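Local coordinates for ORF10 (Moritella marina, PDB 6RIW), which probably makes 3-oxoacyl-ACP intermediates in polyunsaturated fatty acid synthesis, this piece being its ketosynthase-chain length factor didomain, at residues Ile471-Ser476 with Ile846-Leu851. Residues are numbered along the deposited sequence; the frame is centred on the assembly and turned at random.
Sequences IIGMDS and IIKTAL
M474 meets I847, A850 and L851 where strand 469-478 packs against helix 841-854, adjoining sheet and helix layers of the thiolase fold, in the second ketosynthase-family unit of the chain. The short axes approach to 9.9 Å at 124°; no hydrogen bond joins the two segments, and their side chains meet through apolar atoms. Packing is tightest at the end of M474: its SD lies 3.8 Å from A850 CB, and its CE comes within 3.5 Å of L851 CD2. The bend at chi3 (-64°) turns CE out of line with CB and CG and onto the leucine branch. Shortening M474 to an alanine would probably open a gap beside A850 and I847 and leave L851 CD2 without its methyl partner. Side-chain contact is looser toward S476, whose CB stays 4.4 Å from I847 CD1, although that methyl lies 3.7 Å from D475 O; this side is buried too, since L484 and F487 of helix 484-492 touch S476 and I847. The CB of D475 points away from the helix, and its carboxylate is hydrogen-bonded by N563 ND2 and L484 N. Earlier along the strand, I471 CD1 touches two helix side chains from one flank, 3.9 Å from I846 CG2 and 4.0 Å from A850 CB.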
ATOM      1  N   ILE A 471       5.439   4.007  24.643  1.00 11.33           N
ATOM      2  CA  ILE A 471       4.114   4.364  24.131  1.00 11.32           C
ATOM      3  C   ILE A 471       3.562   5.487  25.002  1.00 13.69           C
ATOM      4  O   ILE A 471       3.348   5.284  26.202  1.00 15.01           O
ATOM      5  CB  ILE A 471       3.161   3.154  24.146  1.00 12.05           C
ATOM      6  CG1 ILE A 471       3.729   1.986  23.346  1.00 11.70           C
ATOM      7  CG2 ILE A 471       1.766   3.575  23.651  1.00 11.92           C
ATOM      8  CD1 ILE A 471       2.992   0.611  23.534  1.00 12.82           C
ATOM      9  N   ILE A 472       3.350   6.666  24.413  1.00 12.34           N
ATOM     10  CA  ILE A 472       2.948   7.854  25.165  1.00 14.33           C
ATOM     11  C   ILE A 472       1.597   8.403  24.736  1.00 14.72           C
ATOM     12  O   ILE A 472       1.103   9.358  25.355  1.00 12.63           O
ATOM     13  CB  ILE A 472       4.019   8.963  25.070  1.00 13.38           C
ATOM     14  CG1 ILE A 472       4.197   9.412  23.608  1.00 14.24           C
ATOM     15  CG2 ILE A 472       5.339   8.440  25.572  1.00 13.95           C
ATOM     16  CD1 ILE A 472       5.140  10.594  23.450  1.00 16.99           C
ATOM     17  N   GLY A 473       0.957   7.836  23.725  1.00 13.49           N
ATOM     18  CA  GLY A 473      -0.335   8.336  23.331  1.00 13.17           C
ATOM     19  C   GLY A 473      -1.036   7.203  22.612  1.00 13.98           C
ATOM     20  O   GLY A 473      -0.351   6.455  21.907  1.00 12.60           O
ATOM     21  N   MET A 474      -2.341   7.020  22.836  1.00 14.15           N
ATOM     22  CA  MET A 474      -3.098   5.930  22.216  1.00 12.52           C
ATOM     23  C   MET A 474      -4.544   6.363  21.997  1.00 14.53           C
ATOM     24  O   MET A 474      -5.101   7.153  22.773  1.00 16.27           O
ATOM     25  CB  MET A 474      -3.105   4.641  23.065  1.00 13.16           C
ATOM     26  CG  MET A 474      -1.741   4.111  23.515  1.00 12.17           C
ATOM     27  SD  MET A 474      -1.746   2.400  24.086  1.00 15.45           S
ATOM     28  CE  MET A 474      -2.783   2.484  25.532  1.00 16.03           C
ATOM     29  N   ASP A 475      -5.164   5.801  20.952  1.00 11.34           N
ATOM     30  CA  ASP A 475      -6.620   5.835  20.815  1.00 14.12           C
ATOM     31  C   ASP A 475      -7.066   4.611  20.022  1.00 14.07           C
ATOM     32  O   ASP A 475      -6.288   4.020  19.272  1.00 13.96           O
ATOM     33  CB  ASP A 475      -7.123   7.122  20.155  1.00 14.81           C
ATOM     34  CG  ASP A 475      -8.664   7.271  20.244  1.00 20.00           C
ATOM     35  OD1 ASP A 475      -9.279   6.860  21.263  1.00 16.46           O
ATOM     36  OD2 ASP A 475      -9.267   7.787  19.280  1.00 20.81           O
ATOM     37  N   SER A 476      -8.331   4.235  20.196  1.00 13.36           N
ATOM     38  CA  SER A 476      -8.831   3.007  19.595  1.00 11.28           C
ATOM     39  C   SER A 476     -10.308   3.147  19.263  1.00 15.76           C
ATOM     40  O   SER A 476     -11.075   3.742  20.025  1.00 16.03           O
ATOM     41  CB  SER A 476      -8.623   1.825  20.542  1.00 15.50           C
ATOM     42  OG  SER A 476      -9.353   2.033  21.745  1.00 16.10           O
ATOM     43  N   ILE A 846      -1.355  -4.739  20.872  1.00 13.12           N
ATOM     44  CA  ILE A 846      -0.444  -3.819  21.561  1.00 12.06           C
ATOM     45  C   ILE A 846      -1.219  -2.932  22.521  1.00 12.02           C
ATOM     46  O   ILE A 846      -0.807  -2.720  23.674  1.00 13.52           O
ATOM     47  CB  ILE A 846       0.351  -2.990  20.537  1.00 10.49           C
ATOM     48  CG1 ILE A 846       1.452  -3.857  19.910  1.00 12.76           C
ATOM     49  CG2 ILE A 846       0.961  -1.729  21.215  1.00 15.52           C
ATOM     50  CD1 ILE A 846       2.213  -3.172  18.736  1.00 11.44           C
ATOM     51  N   ILE A 847      -2.369  -2.418  22.086  1.00 11.50           N
ATOM     52  CA  ILE A 847      -3.099  -1.477  22.935  1.00 10.31           C
ATOM     53  C   ILE A 847      -3.717  -2.183  24.144  1.00 14.20           C
ATOM     54  O   ILE A 847      -3.659  -1.658  25.270  1.00 12.54           O
ATOM     55  CB  ILE A 847      -4.150  -0.719  22.111  1.00 11.42           C
ATOM     56  CG1 ILE A 847      -3.407   0.247  21.171  1.00 12.85           C
ATOM     57  CG2 ILE A 847      -5.148   0.043  23.046  1.00 15.08           C
ATOM     58  CD1 ILE A 847      -4.331   1.128  20.343  1.00 12.36           C
ATOM     59  N   LYS A 848      -4.315  -3.373  23.949  1.00 11.13           N
ATOM     60  CA  LYS A 848      -4.756  -4.160  25.104  1.00 12.93           C
ATOM     61  C   LYS A 848      -3.616  -4.339  26.106  1.00 14.55           C
ATOM     62  O   LYS A 848      -3.787  -4.133  27.319  1.00 13.45           O
ATOM     63  CB  LYS A 848      -5.260  -5.541  24.677  1.00 14.88           C
ATOM     64  CG  LYS A 848      -5.459  -6.488  25.882  1.00 16.29           C
ATOM     65  CD  LYS A 848      -5.851  -7.915  25.477  1.00 15.20           C
ATOM     66  CE  LYS A 848      -5.718  -8.911  26.639  1.00 21.24           C
ATOM     67  NZ  LYS A 848      -6.005 -10.310  26.206  1.00 19.01           N
ATOM     68  N   THR A 849      -2.459  -4.767  25.605  1.00 10.65           N
ATOM     69  CA  THR A 849      -1.318  -5.069  26.465  1.00 12.82           C
ATOM     70  C   THR A 849      -0.802  -3.812  27.150  1.00 16.64           C
ATOM     71  O   THR A 849      -0.520  -3.821  28.359  1.00 15.29           O
ATOM     72  CB  THR A 849      -0.219  -5.727  25.637  1.00 12.39           C
ATOM     73  OG1 THR A 849      -0.712  -6.941  25.052  1.00 12.12           O
ATOM     74  CG2 THR A 849       1.016  -6.038  26.482  1.00 11.35           C
ATOM     75  N   ALA A 850      -0.690  -2.709  26.399  1.00 11.75           N
ATOM     76  CA  ALA A 850      -0.241  -1.456  27.010  1.00 14.99           C
ATOM     77  C   ALA A 850      -1.213  -0.962  28.079  1.00 17.77           C
ATOM     78  O   ALA A 850      -0.782  -0.454  29.120  1.00 16.66           O
ATOM     79  CB  ALA A 850      -0.044  -0.386  25.939  1.00 13.31           C
ATOM     80  N   LEU A 851      -2.529  -1.098  27.849  1.00 13.57           N
ATOM     81  CA  LEU A 851      -3.490  -0.668  28.873  1.00 14.98           C
ATOM     82  C   LEU A 851      -3.361  -1.514  30.136  1.00 19.07           C
ATOM     83  O   LEU A 851      -3.409  -0.980  31.252  1.00 20.75           O
ATOM     84  CB  LEU A 851      -4.925  -0.717  28.330  1.00 16.01           C
ATOM     85  CG  LEU A 851      -5.377   0.312  27.269  1.00 16.09           C
ATOM     86  CD1 LEU A 851      -6.772  -0.036  26.691  1.00 15.32           C
ATOM     87  CD2 LEU A 851      -5.383   1.759  27.805  1.00 15.70           C
TER